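Local coordinates for putative sensory box/GGDEF family protein (Vibrio parahaemolyticus, PDB 3LID) that probably makes the second messenger cyclic di-GMP from GTP through its GGDEF domain, this chain being the extracellular PDC-fold sensor domain that precedes the signalling part, at residues Tyr53-Ser58 and Ile158-Val163; Ser71-Gln76 and Ile95-Lys100; Lys120-Leu125 and Gln165-Leu170; Asp188-Leu193 and Ala202-Ser207; Val234-Gly239 and Ser252-Ser257. All blocks are in the same frame, centred on the assembly; numbering follows the deposited sequence.

Interaction 1: Tyr53-Ser58 and Ile158-Val163; sequences YLREPS and ISVNDV. With EDO (1,2-ethanediol), chain I.
L54 and R55, in the last turn of helix 48-55, meet I158 and V160 at the end of strand 150-160 in a small, mainly apolar contact. The closest L54 approach is between its CD1 and CG2 of I158, 3.7 Å apart, the two side chains crossing at about a right angle. Two residues on, V160 points toward the helix, and both its methyls reach the contact. Its CG2 lies 4.3 Å from CB of L54, while CG1, anti to the backbone N (chi1 169°), touches the aliphatic part of R55 at 3.5 Å from CD. The bend of the arginine at chi2 (-51°) brings CD alongside the valine; the bend at chi3 then turns the guanidinium to a bound diol.

No hydrogen bond joins the two segments. The 1,2-ethanediol, probably from the crystallisation liquor, is bonded to the helix end and only packs on V160. Its O1 takes two bonds from the guanidinium, from R55 NE at 2.6 Å and NH2 of R55 at 2.9 Å, and O2 donates to the carbonyl O of L54 at 3.1 Å. R55 NH1 is bonded to the hydroxyl of Y51.

A type I' turn, V160 to V163, leads into strand 163-173. Q165 of that strand packs on L54 and V160, and F84 of strand 79-86 touches both L54 and I158, so the helix end rests on three adjacent strands of the seven-stranded sheet.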
# COMPACT_ATOMS: atom_id res chain seq x y z
N TYR A 53 18.44 -17.19 14.57
CA TYR A 53 18.11 -16.32 15.64
C TYR A 53 17.03 -16.98 16.56
O TYR A 53 17.14 -16.87 17.79
CB TYR A 53 17.60 -14.95 15.08
CG TYR A 53 16.93 -14.08 16.10
CD1 TYR A 53 17.69 -13.44 17.12
CD2 TYR A 53 15.52 -13.97 16.12
CE1 TYR A 53 17.01 -12.63 18.11
CE2 TYR A 53 14.86 -13.20 17.05
CZ TYR A 53 15.60 -12.54 18.06
OH TYR A 53 14.91 -11.76 18.97
N LEU A 54 15.97 -17.53 15.98
CA LEU A 54 14.91 -18.06 16.83
C LEU A 54 15.46 -19.28 17.64
O LEU A 54 15.02 -19.54 18.77
CB LEU A 54 13.71 -18.49 16.00
CG LEU A 54 13.06 -17.25 15.28
CD1 LEU A 54 11.94 -17.84 14.49
CD2 LEU A 54 12.59 -16.24 16.34
N ARG A 55 16.33 -20.04 17.05
CA ARG A 55 16.95 -21.17 17.82
C ARG A 55 17.88 -20.67 18.92
O ARG A 55 17.89 -21.24 20.03
CB ARG A 55 17.79 -22.09 16.93
CG ARG A 55 17.11 -22.72 15.77
CD ARG A 55 15.85 -23.42 16.12
NE ARG A 55 15.96 -24.24 17.35
CZ ARG A 55 16.61 -25.40 17.43
NH1 ARG A 55 17.23 -25.90 16.38
NH2 ARG A 55 16.60 -26.07 18.57
N GLU A 56 18.65 -19.65 18.61
CA GLU A 56 19.63 -19.17 19.54
C GLU A 56 19.62 -17.65 19.49
O GLU A 56 20.44 -17.06 18.72
CB GLU A 56 20.99 -19.79 19.24
CG GLU A 56 22.04 -19.43 20.29
CD GLU A 56 23.41 -20.06 19.96
OE1 GLU A 56 23.39 -21.18 19.36
OE2 GLU A 56 24.44 -19.41 20.25
N PRO A 57 18.74 -17.01 20.29
CA PRO A 57 18.62 -15.53 20.11
C PRO A 57 19.72 -14.70 20.82
O PRO A 57 19.38 -13.81 21.63
CB PRO A 57 17.23 -15.19 20.66
CG PRO A 57 16.97 -16.27 21.67
CD PRO A 57 17.58 -17.56 21.06
N SER A 58 20.95 -15.00 20.46
CA SER A 58 22.12 -14.28 20.97
C SER A 58 22.20 -12.91 20.31
O SER A 58 21.68 -12.71 19.20
CB SER A 58 23.35 -15.10 20.59
OG SER A 58 23.58 -15.26 19.15
N ILE A 158 5.56 -17.91 12.74
CA ILE A 158 6.75 -18.63 12.42
C ILE A 158 6.92 -19.68 13.58
O ILE A 158 6.82 -19.32 14.73
CB ILE A 158 8.03 -17.73 12.44
CG1 ILE A 158 7.88 -16.58 11.38
CG2 ILE A 158 9.27 -18.67 12.08
CD1 ILE A 158 7.62 -17.11 9.95
N SER A 159 7.15 -20.92 13.17
CA SER A 159 7.29 -22.01 14.17
C SER A 159 8.64 -22.72 14.02
O SER A 159 9.32 -22.68 12.96
CB SER A 159 6.13 -22.99 14.07
OG SER A 159 6.13 -23.67 12.81
N VAL A 160 9.04 -23.42 15.09
CA VAL A 160 10.31 -24.23 15.09
C VAL A 160 9.85 -25.55 15.74
O VAL A 160 9.28 -25.50 16.86
CB VAL A 160 11.39 -23.60 15.96
CG1 VAL A 160 12.57 -24.58 16.15
CG2 VAL A 160 11.93 -22.32 15.31
N ASN A 161 10.02 -26.65 15.00
CA ASN A 161 9.53 -27.97 15.48
C ASN A 161 8.08 -27.88 15.82
O ASN A 161 7.63 -28.40 16.83
CB ASN A 161 10.36 -28.42 16.70
CG ASN A 161 11.73 -28.83 16.34
OD1 ASN A 161 12.78 -28.32 16.87
ND2 ASN A 161 11.79 -29.71 15.40
N ASP A 162 7.30 -27.14 14.99
CA ASP A 162 5.88 -27.00 15.24
C ASP A 162 5.43 -26.17 16.42
O ASP A 162 4.26 -26.10 16.68
CB ASP A 162 5.12 -28.33 15.22
CG ASP A 162 5.36 -29.08 13.91
OD1 ASP A 162 5.08 -28.50 12.82
OD2 ASP A 162 5.90 -30.22 13.95
N VAL A 163 6.35 -25.47 17.09
CA VAL A 163 5.98 -24.64 18.18
C VAL A 163 6.11 -23.17 17.73
O VAL A 163 7.19 -22.74 17.32
CB VAL A 163 6.94 -24.86 19.39
CG1 VAL A 163 6.58 -23.93 20.55
CG2 VAL A 163 6.87 -26.42 19.81
C1 EDO I . 14.17 -23.46 20.64
O1 EDO I . 14.53 -24.33 19.53
C2 EDO I . 13.26 -22.33 20.15
O2 EDO I . 13.44 -22.21 18.70

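Interaction 2: Ser71-Gln76 and Ile95-Lys100; sequences SVARNQ and IKYDFK
A73 and Y97 form the middle of a buried helix-on-sheet contact, in which the last turns of helix 59-76 lie over strand 91-98. The two short axes pass 8.7 Å apart and run nearly along each other, at 26°. A73 has only a methyl to place between them, which lets the backbones come close: its CB rests 3.7 Å from CB of Y97 and reaches CG2 of I95 at 4.5 Å.

The tyrosine ring lies flat beneath the helix. With CG anti to the backbone N, its chi1 of 169° swings the ring under the helix, so that the carbonyl O of A73 sits 3.7 Å above the ring plane, over its centre. R74 meets the ring obliquely, its CA 3.9 Å from CE1 of Y97 and its CG slightly farther. At the far end of the ring a water links the segments: it donates to the carbonyl O of R74 at 2.7 Å and is also bonded to OH of Y97, tying the phenol to the helix backbone.

A104 of the outermost strand 103-106 touches A73, R74 and Y97, extending the contact toward the sheet edge. A helix laid along the strands of an antiparallel sheet in this way is part of the PDC fold of extracellular sensors.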
# COMPACT_ATOMS: atom_id res chain seq x y z
N SER A 71 19.43 -5.03 4.72
CA SER A 71 19.78 -5.19 3.29
C SER A 71 18.57 -5.42 2.43
O SER A 71 18.47 -4.90 1.30
CB SER A 71 20.80 -6.35 3.13
OG SER A 71 22.03 -6.00 3.78
N VAL A 72 17.66 -6.27 2.91
CA VAL A 72 16.45 -6.58 2.13
C VAL A 72 15.62 -5.26 2.00
O VAL A 72 15.04 -4.99 0.91
CB VAL A 72 15.58 -7.70 2.79
CG1 VAL A 72 14.22 -7.79 2.10
CG2 VAL A 72 16.34 -9.02 2.69
N ALA A 73 15.49 -4.49 3.10
CA ALA A 73 14.69 -3.28 3.01
C ALA A 73 15.31 -2.29 1.99
O ALA A 73 14.56 -1.62 1.29
CB ALA A 73 14.61 -2.56 4.41
N ARG A 74 16.63 -2.12 2.04
CA ARG A 74 17.28 -1.22 1.06
C ARG A 74 17.10 -1.71 -0.39
O ARG A 74 16.97 -0.88 -1.34
CB ARG A 74 18.79 -1.04 1.37
CG ARG A 74 19.03 -0.26 2.73
CD ARG A 74 20.53 0.11 2.87
NE ARG A 74 21.31 -1.12 3.05
CZ ARG A 74 21.64 -1.61 4.25
NH1 ARG A 74 21.34 -0.94 5.37
NH2 ARG A 74 22.34 -2.73 4.31
N ASN A 75 17.12 -3.03 -0.59
CA ASN A 75 16.97 -3.63 -1.92
C ASN A 75 15.52 -3.55 -2.44
O ASN A 75 15.30 -3.16 -3.63
CB ASN A 75 17.37 -5.09 -1.84
CG ASN A 75 17.17 -5.83 -3.17
OD1 ASN A 75 16.11 -6.32 -3.49
ND2 ASN A 75 18.24 -5.98 -3.89
N GLN A 76 14.54 -3.76 -1.55
CA GLN A 76 13.14 -3.83 -1.99
C GLN A 76 12.39 -2.47 -1.96
O GLN A 76 11.43 -2.32 -2.70
CB GLN A 76 12.37 -4.87 -1.13
CG GLN A 76 12.82 -6.28 -1.45
CD GLN A 76 12.42 -6.67 -2.88
OE1 GLN A 76 13.28 -6.85 -3.77
NE2 GLN A 76 11.17 -6.70 -3.12
N ILE A 95 13.29 -3.60 12.13
CA ILE A 95 14.12 -2.82 11.18
C ILE A 95 13.16 -1.80 10.63
O ILE A 95 12.05 -2.14 10.26
CB ILE A 95 14.64 -3.78 10.09
CG1 ILE A 95 15.75 -4.74 10.65
CG2 ILE A 95 15.07 -3.05 8.81
CD1 ILE A 95 16.69 -4.22 11.54
N LYS A 96 13.66 -0.58 10.52
CA LYS A 96 12.86 0.54 9.94
C LYS A 96 13.63 1.01 8.71
O LYS A 96 14.87 1.00 8.71
CB LYS A 96 12.69 1.73 10.91
CG LYS A 96 11.94 1.25 12.17
CD LYS A 96 11.90 2.36 13.13
CE LYS A 96 10.85 3.42 12.57
NZ LYS A 96 10.51 4.49 13.62
N TYR A 97 12.88 1.46 7.69
CA TYR A 97 13.53 1.90 6.45
C TYR A 97 12.86 3.20 6.04
O TYR A 97 11.60 3.38 6.14
CB TYR A 97 13.38 0.81 5.35
CG TYR A 97 13.80 1.33 3.98
CD1 TYR A 97 15.16 1.51 3.68
CD2 TYR A 97 12.82 1.61 3.03
CE1 TYR A 97 15.56 1.95 2.42
CE2 TYR A 97 13.18 2.07 1.74
CZ TYR A 97 14.54 2.22 1.47
OH TYR A 97 14.88 2.67 0.20
N ASP A 98 13.70 4.13 5.55
CA ASP A 98 13.18 5.42 5.17
C ASP A 98 13.49 5.63 3.67
O ASP A 98 14.65 5.71 3.31
CB ASP A 98 13.97 6.53 5.90
CG ASP A 98 13.51 7.94 5.47
OD1 ASP A 98 12.36 8.34 5.73
OD2 ASP A 98 14.35 8.69 4.94
N PHE A 99 12.45 5.62 2.83
CA PHE A 99 12.77 5.58 1.37
C PHE A 99 13.41 6.83 0.87
O PHE A 99 14.20 6.80 -0.05
CB PHE A 99 11.56 5.14 0.52
CG PHE A 99 10.45 6.17 0.35
CD1 PHE A 99 10.51 7.15 -0.67
CD2 PHE A 99 9.28 6.09 1.11
CE1 PHE A 99 9.43 8.07 -0.88
CE2 PHE A 99 8.21 7.01 0.94
CZ PHE A 99 8.28 8.01 -0.09
N LYS A 100 13.10 7.96 1.48
CA LYS A 100 13.75 9.20 0.99
C LYS A 100 15.24 9.23 1.10
O LYS A 100 15.91 9.72 0.20
CB LYS A 100 13.15 10.44 1.69
CG LYS A 100 11.81 10.76 1.20
CD LYS A 100 11.46 12.20 1.61
CE LYS A 100 12.69 13.00 2.19
NZ LYS A 100 12.53 13.14 3.71
O HOH W 1 17.20 1.81 -0.88

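Interaction 3: Lys120-Leu125 and Gln165-Leu170; sequences KYAQSL and QGYLVL
The Y167 ring points from strand 163-173 at the last turn of helix 117-124, with a water in the ring plane at its hydroxyl edge. A122 and Q123 approach the ring obliquely: the carbonyl O of A122 lies 3.3 Å from CE1 of Y167, and the A122 methyl CB packs 3.8 Å from CD1 of the same ring. F119, one turn earlier in the helix, meets this ring edge-to-face. The amide of Q123 stands nearly upright to the phenol, their planes 82° apart.

Q123 leans on the hydroxyl end, its CA 3.4 Å and its CG 3.5 Å from OH of Y167. Because CG lies beside the backbone N (chi1 -70°) and the chain is extended beyond it, the amide passes the phenol and binds the water beyond: Q123 NE2 donates to it at 3.1 Å, while OH of Y167 is 2.6 Å from the same water.

R164 provides the direct polar partner, its NH1 bonded both to the Y167 hydroxyl and to the carbonyl O of Q123, its NH2 to that of L125. With no hydrogen bond between them, the segments meet by van der Waals packing about the ring, and their polar links run through R164 and the water, which satisfy the phenol oxygen and also engage the helix end.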
# COMPACT_ATOMS: atom_id res chain seq x y z
N LYS A 120 -4.15 -9.55 16.73
CA LYS A 120 -5.11 -10.60 17.04
C LYS A 120 -5.45 -11.42 15.80
O LYS A 120 -5.66 -12.63 15.88
CB LYS A 120 -6.36 -9.93 17.60
CG LYS A 120 -6.04 -9.21 18.96
CD LYS A 120 -7.26 -8.49 19.56
CE LYS A 120 -6.79 -7.77 20.82
NZ LYS A 120 -7.92 -6.96 21.34
N TYR A 121 -5.54 -10.76 14.64
CA TYR A 121 -5.74 -11.50 13.36
C TYR A 121 -4.55 -12.45 13.07
O TYR A 121 -4.71 -13.65 12.79
CB TYR A 121 -5.96 -10.50 12.21
CG TYR A 121 -6.09 -11.25 10.89
CD1 TYR A 121 -7.17 -12.08 10.67
CD2 TYR A 121 -5.12 -11.14 9.91
CE1 TYR A 121 -7.31 -12.80 9.45
CE2 TYR A 121 -5.22 -11.86 8.70
CZ TYR A 121 -6.31 -12.66 8.48
OH TYR A 121 -6.35 -13.37 7.29
N ALA A 122 -3.33 -11.93 13.23
CA ALA A 122 -2.14 -12.79 12.96
C ALA A 122 -2.20 -14.04 13.88
O ALA A 122 -1.79 -15.10 13.46
CB ALA A 122 -0.86 -11.98 13.28
N GLN A 123 -2.66 -13.88 15.10
CA GLN A 123 -2.67 -15.02 16.03
C GLN A 123 -3.59 -16.10 15.53
O GLN A 123 -3.37 -17.27 15.78
CB GLN A 123 -3.22 -14.57 17.38
CG GLN A 123 -2.31 -13.65 18.15
CD GLN A 123 -2.83 -13.36 19.56
OE1 GLN A 123 -3.77 -12.58 19.73
NE2 GLN A 123 -2.20 -13.97 20.56
N SER A 124 -4.70 -15.69 14.89
CA SER A 124 -5.65 -16.62 14.27
C SER A 124 -5.15 -17.43 13.08
O SER A 124 -5.75 -18.47 12.71
CB SER A 124 -6.93 -15.85 13.87
OG SER A 124 -6.84 -15.32 12.57
N LEU A 125 -4.03 -17.05 12.48
CA LEU A 125 -3.44 -17.75 11.34
C LEU A 125 -2.80 -19.07 11.76
O LEU A 125 -2.47 -19.25 12.95
CB LEU A 125 -2.44 -16.88 10.61
CG LEU A 125 -3.00 -15.51 10.12
CD1 LEU A 125 -1.75 -14.71 9.54
CD2 LEU A 125 -4.06 -15.74 8.99
N GLN A 165 6.87 -19.51 17.51
CA GLN A 165 7.83 -18.60 18.15
C GLN A 165 7.40 -17.13 18.16
O GLN A 165 7.87 -16.32 18.95
CB GLN A 165 9.19 -18.70 17.44
CG GLN A 165 9.73 -20.18 17.48
CD GLN A 165 9.89 -20.66 18.96
OE1 GLN A 165 10.67 -20.05 19.70
NE2 GLN A 165 9.22 -21.73 19.36
N GLY A 166 6.49 -16.81 17.25
CA GLY A 166 6.13 -15.39 17.08
C GLY A 166 5.60 -15.18 15.64
O GLY A 166 5.20 -16.10 14.96
N TYR A 167 5.70 -13.93 15.22
CA TYR A 167 5.09 -13.51 13.95
C TYR A 167 6.05 -12.67 13.20
O TYR A 167 6.59 -11.70 13.74
CB TYR A 167 3.82 -12.67 14.24
CG TYR A 167 2.85 -13.48 15.08
CD1 TYR A 167 1.89 -14.30 14.46
CD2 TYR A 167 2.91 -13.44 16.47
CE1 TYR A 167 1.03 -15.12 15.24
CE2 TYR A 167 2.08 -14.26 17.26
CZ TYR A 167 1.14 -15.09 16.61
OH TYR A 167 0.32 -15.87 17.38
N LEU A 168 6.24 -13.00 11.92
CA LEU A 168 6.91 -12.06 11.00
C LEU A 168 5.87 -11.06 10.51
O LEU A 168 4.80 -11.48 10.09
CB LEU A 168 7.44 -12.86 9.82
CG LEU A 168 8.04 -12.03 8.71
CD1 LEU A 168 9.35 -11.40 9.22
CD2 LEU A 168 8.38 -12.94 7.48
N VAL A 169 6.19 -9.77 10.55
CA VAL A 169 5.27 -8.74 10.11
C VAL A 169 6.02 -7.80 9.20
O VAL A 169 7.09 -7.28 9.57
CB VAL A 169 4.76 -7.90 11.30
CG1 VAL A 169 3.79 -6.82 10.82
CG2 VAL A 169 4.04 -8.82 12.33
N LEU A 170 5.45 -7.54 8.02
CA LEU A 170 6.14 -6.65 7.08
C LEU A 170 5.19 -5.51 6.76
O LEU A 170 4.08 -5.77 6.39
CB LEU A 170 6.43 -7.43 5.74
CG LEU A 170 6.93 -8.88 5.97
CD1 LEU A 170 7.00 -9.61 4.64
CD2 LEU A 170 8.34 -8.73 6.61
O HOH W 2 0.28 -15.71 19.94

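Interaction 4: Asp188-Leu193 and Ala202-Ser207; sequences DFHIEL and ASPDES
E192 OE2 is gripped by S203 OG, which donates at 2.6 Å to the anti lone pair, and by R208, which forms a salt bridge with the same oxygen. The bond lies at the end of an antiparallel strand pairing in the six-stranded antiparallel sheet, where the chain leaves strand 200-202 beside strand 189-195. L193 and A202 are its hydrogen-bonded pair: L193 N donates to the carbonyl O of A202 at 3.0 Å, and the return bond, A202 N to the carbonyl O of L193, is weak at 3.4 Å. On the face they share, the A202 methyl CB packs 3.8 Å from CG of L193, and S178 of helix 174-181 touches both residues.

Past A202 the chain turns aside, and contact passes to side chains. The E192 chain is extended beyond CG, which carries its carboxylate alongside S203; its CG also meets P204 CD at 3.8 Å. The hydroxyl of S203, anti to the backbone N at a chi1 of 178°, faces the glutamate. Arginine and hydroxyl together would be expected to favour the charged form of E192.

P204 then lies against H190 in a CH-pi contact: CB of the proline stands 4.1 Å from the centroid of the H190 ring, 25° off its normal and offset toward the rim.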
# COMPACT_ATOMS: atom_id res chain seq x y z
N ASP A 188 0.45 11.56 -18.73
CA ASP A 188 0.16 12.67 -17.80
C ASP A 188 -1.15 12.42 -17.10
O ASP A 188 -2.05 13.26 -17.11
CB ASP A 188 0.18 14.04 -18.53
CG ASP A 188 -0.03 15.21 -17.58
OD1 ASP A 188 0.55 15.18 -16.48
OD2 ASP A 188 -0.77 16.18 -17.93
N PHE A 189 -1.28 11.26 -16.45
CA PHE A 189 -2.43 11.05 -15.63
C PHE A 189 -1.99 10.76 -14.15
O PHE A 189 -0.98 10.08 -13.95
CB PHE A 189 -3.12 9.77 -16.07
CG PHE A 189 -3.97 9.91 -17.30
CD1 PHE A 189 -4.93 10.92 -17.40
CD2 PHE A 189 -3.85 8.96 -18.31
CE1 PHE A 189 -5.78 10.96 -18.56
CE2 PHE A 189 -4.69 9.03 -19.48
CZ PHE A 189 -5.64 9.99 -19.57
N HIS A 190 -2.79 11.23 -13.22
CA HIS A 190 -2.65 10.86 -11.78
C HIS A 190 -3.68 9.82 -11.39
O HIS A 190 -4.86 10.03 -11.58
CB HIS A 190 -2.80 12.07 -10.91
CG HIS A 190 -1.68 13.06 -11.06
ND1 HIS A 190 -0.53 13.01 -10.30
CD2 HIS A 190 -1.53 14.14 -11.89
CE1 HIS A 190 0.27 14.02 -10.63
NE2 HIS A 190 -0.31 14.71 -11.60
N ILE A 191 -3.23 8.69 -10.83
CA ILE A 191 -4.23 7.72 -10.44
C ILE A 191 -4.46 7.90 -8.95
O ILE A 191 -3.48 7.98 -8.21
CB ILE A 191 -3.78 6.30 -10.80
CG1 ILE A 191 -3.67 6.17 -12.31
CG2 ILE A 191 -4.68 5.18 -10.06
CD1 ILE A 191 -3.30 4.85 -12.78
N GLU A 192 -5.69 7.98 -8.53
CA GLU A 192 -6.02 8.06 -7.11
C GLU A 192 -6.40 6.65 -6.68
O GLU A 192 -6.91 5.85 -7.50
CB GLU A 192 -7.21 9.03 -6.88
CG GLU A 192 -6.77 10.47 -7.08
CD GLU A 192 -7.93 11.45 -7.06
OE1 GLU A 192 -8.80 11.34 -7.94
OE2 GLU A 192 -7.98 12.32 -6.17
N LEU A 193 -6.20 6.33 -5.39
CA LEU A 193 -6.68 5.05 -4.91
C LEU A 193 -7.79 5.31 -3.92
O LEU A 193 -7.61 6.06 -2.95
CB LEU A 193 -5.54 4.30 -4.09
CG LEU A 193 -4.28 4.05 -4.93
CD1 LEU A 193 -3.18 3.38 -3.97
CD2 LEU A 193 -4.64 3.09 -6.06
N ALA A 202 -4.81 7.56 -1.68
CA ALA A 202 -3.76 8.20 -2.42
C ALA A 202 -4.37 9.17 -3.40
O ALA A 202 -5.37 8.85 -4.05
CB ALA A 202 -2.90 7.13 -3.19
N SER A 203 -3.71 10.32 -3.55
CA SER A 203 -4.22 11.36 -4.43
C SER A 203 -3.14 12.43 -4.64
O SER A 203 -2.36 12.68 -3.71
CB SER A 203 -5.50 11.96 -3.83
OG SER A 203 -5.98 13.01 -4.64
N PRO A 204 -3.13 13.11 -5.82
CA PRO A 204 -2.22 14.27 -5.92
C PRO A 204 -2.71 15.33 -4.96
O PRO A 204 -1.94 16.19 -4.53
CB PRO A 204 -2.29 14.68 -7.43
CG PRO A 204 -3.58 14.09 -7.90
CD PRO A 204 -3.79 12.80 -7.09
N ASP A 205 -3.96 15.21 -4.54
CA ASP A 205 -4.50 16.12 -3.53
C ASP A 205 -4.49 15.56 -2.08
O ASP A 205 -5.44 14.89 -1.65
CB ASP A 205 -5.92 16.59 -3.92
CG ASP A 205 -6.56 17.48 -2.86
OD1 ASP A 205 -5.81 18.07 -2.04
OD2 ASP A 205 -7.81 17.57 -2.83
N GLU A 206 -3.43 15.88 -1.33
CA GLU A 206 -3.20 15.35 0.03
C GLU A 206 -4.35 15.63 0.91
O GLU A 206 -4.61 14.92 1.89
CB GLU A 206 -1.95 16.01 0.66
CG GLU A 206 -1.85 15.94 2.21
CD GLU A 206 -0.91 14.80 2.65
OE1 GLU A 206 -1.37 13.63 2.64
OE2 GLU A 206 0.28 15.05 2.98
N SER A 207 -5.07 16.71 0.62
CA SER A 207 -6.07 17.13 1.56
C SER A 207 -7.30 16.27 1.53
O SER A 207 -8.13 16.39 2.41
CB SER A 207 -6.43 18.61 1.36
OG SER A 207 -7.32 18.70 0.28

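Interaction 5: Val234-Gly239 and Ser252-Ser257; sequences VSEQAG and SIKFVS
E236 and K254 supply the charged part of this surface contact, a salt bridge with a long, weak hydrogen bond of 3.4 Å from K254 NZ to OE1 of E236. The side chains cross at about a right angle: the glutamate is extended beyond CG, while the lysine bends at its last torsion (chi4 -43°) to turn NZ to the carboxylate. A water reinforces the pair, donating to OE2 of E236 at 2.7 Å and accepting from K254 NZ.

E236 also packs on S252, CB to CB at 3.8 Å and CA of E236 to OG of S252 at 3.3 Å. P260 of the next strand touches both E236 and K254.

Two further waters join the segments. One, between backbones, donates to the carbonyl O of E236 and accepts from S252 N at 2.9 Å; the other donates to the carbonyl O of Q237 and accepts from OG of S252 at 2.7 Å. That hydroxyl is also bonded to ND1 of H262.

E236, with positive phi (71°), is where the chain leaves helix 230-234, and S235 OG accepts from Q237 N in an ST turn. The arrangement is a helix-to-strand connection lying against an antiparallel strand of the six-stranded sheet.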
# COMPACT_ATOMS: atom_id res chain seq x y z
N VAL A 234 -18.07 0.48 -7.88
CA VAL A 234 -18.26 -0.69 -7.00
C VAL A 234 -18.50 -1.96 -7.77
O VAL A 234 -18.18 -3.05 -7.31
CB VAL A 234 -19.41 -0.34 -5.99
CG1 VAL A 234 -19.84 -1.53 -5.12
CG2 VAL A 234 -19.00 0.91 -5.20
N SER A 235 -18.99 -1.85 -9.00
CA SER A 235 -19.15 -3.03 -9.85
C SER A 235 -17.82 -3.79 -10.11
O SER A 235 -17.83 -4.94 -10.49
CB SER A 235 -19.77 -2.61 -11.18
OG SER A 235 -18.85 -2.15 -12.12
N GLU A 236 -16.71 -3.08 -9.91
CA GLU A 236 -15.32 -3.63 -10.11
C GLU A 236 -15.02 -3.84 -11.59
O GLU A 236 -13.96 -4.34 -11.92
CB GLU A 236 -15.10 -4.91 -9.33
CG GLU A 236 -15.20 -4.69 -7.85
CD GLU A 236 -14.99 -5.94 -7.06
OE1 GLU A 236 -14.24 -6.78 -7.52
OE2 GLU A 236 -15.53 -6.05 -5.96
N GLN A 237 -15.85 -3.33 -12.48
CA GLN A 237 -15.52 -3.31 -13.92
C GLN A 237 -14.77 -2.08 -14.29
O GLN A 237 -14.85 -1.06 -13.65
CB GLN A 237 -16.81 -3.34 -14.77
CG GLN A 237 -17.67 -4.43 -14.31
CD GLN A 237 -16.92 -5.76 -14.02
OE1 GLN A 237 -16.81 -6.19 -12.86
NE2 GLN A 237 -16.43 -6.41 -15.08
N ALA A 238 -14.00 -2.14 -15.36
CA ALA A 238 -13.40 -0.94 -15.84
C ALA A 238 -14.33 -0.14 -16.74
O ALA A 238 -14.94 -0.71 -17.69
CB ALA A 238 -12.14 -1.25 -16.61
N GLY A 239 -14.33 1.14 -16.58
CA GLY A 239 -15.33 1.93 -17.36
C GLY A 239 -15.13 3.40 -17.16
O GLY A 239 -14.15 3.86 -16.54
N SER A 252 -10.77 -1.60 -10.99
CA SER A 252 -10.60 -2.22 -9.64
C SER A 252 -9.54 -3.30 -9.66
O SER A 252 -9.46 -4.08 -10.65
CB SER A 252 -11.92 -2.77 -9.09
OG SER A 252 -12.87 -1.71 -9.02
N ILE A 253 -8.76 -3.39 -8.56
CA ILE A 253 -7.86 -4.56 -8.45
C ILE A 253 -8.03 -5.11 -7.10
O ILE A 253 -8.74 -4.49 -6.26
CB ILE A 253 -6.40 -4.18 -8.58
CG1 ILE A 253 -6.03 -3.19 -7.51
CG2 ILE A 253 -6.16 -3.67 -10.05
CD1 ILE A 253 -4.45 -2.72 -7.60
N LYS A 254 -7.46 -6.32 -6.91
CA LYS A 254 -7.42 -6.83 -5.55
C LYS A 254 -5.93 -6.87 -5.18
O LYS A 254 -5.19 -7.59 -5.84
CB LYS A 254 -8.07 -8.19 -5.43
CG LYS A 254 -9.62 -7.97 -5.47
CD LYS A 254 -10.37 -9.25 -5.22
CE LYS A 254 -11.88 -9.12 -5.47
NZ LYS A 254 -12.38 -7.87 -4.89
N PHE A 255 -5.53 -6.02 -4.23
CA PHE A 255 -4.07 -5.88 -3.96
C PHE A 255 -3.80 -6.46 -2.55
O PHE A 255 -4.05 -5.76 -1.53
CB PHE A 255 -3.67 -4.40 -4.04
CG PHE A 255 -2.22 -4.19 -3.78
CD1 PHE A 255 -1.24 -4.70 -4.66
CD2 PHE A 255 -1.83 -3.47 -2.66
CE1 PHE A 255 0.12 -4.48 -4.41
CE2 PHE A 255 -0.48 -3.23 -2.39
CZ PHE A 255 0.51 -3.70 -3.24
N VAL A 256 -3.28 -7.71 -2.54
CA VAL A 256 -2.97 -8.43 -1.30
C VAL A 256 -4.19 -8.35 -0.35
O VAL A 256 -4.07 -7.99 0.82
CB VAL A 256 -1.68 -7.83 -0.59
CG1 VAL A 256 -1.09 -8.96 0.32
CG2 VAL A 256 -0.65 -7.30 -1.62
N SER A 257 -5.37 -8.62 -0.89
CA SER A 257 -6.60 -8.48 -0.10
C SER A 257 -7.69 -9.19 -0.87
O SER A 257 -7.67 -9.23 -2.07
CB SER A 257 -7.00 -7.00 -0.01
OG SER A 257 -8.22 -6.87 0.69
O HOH W 3 -11.72 -3.25 -13.16
O HOH W 4 -15.38 -8.16 -4.36
O HOH W 5 -14.27 -0.60 -11.05

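Overall arrangement
Interactions 1, 2 and 3 belong to the seven-stranded antiparallel sheet, and interactions 4 and 5 to the six-stranded one, consistent with two PDC-like modules, both packed on the long helix 9-45. Interaction 2 is nested within the loop closed by interaction 1, whereas the segments of 1 and 3 alternate along the chain. These two touch, through the paired strands 150-160 and 163-173, with centres about 14 Å apart. Interactions 4 and 5 follow in series, their centres about 17 Å apart. Interactions 1 and 4, at about 43 Å between centres, lie on opposite sides of the chain's centre, so the contacts are spread over both sheets of an elongated domain.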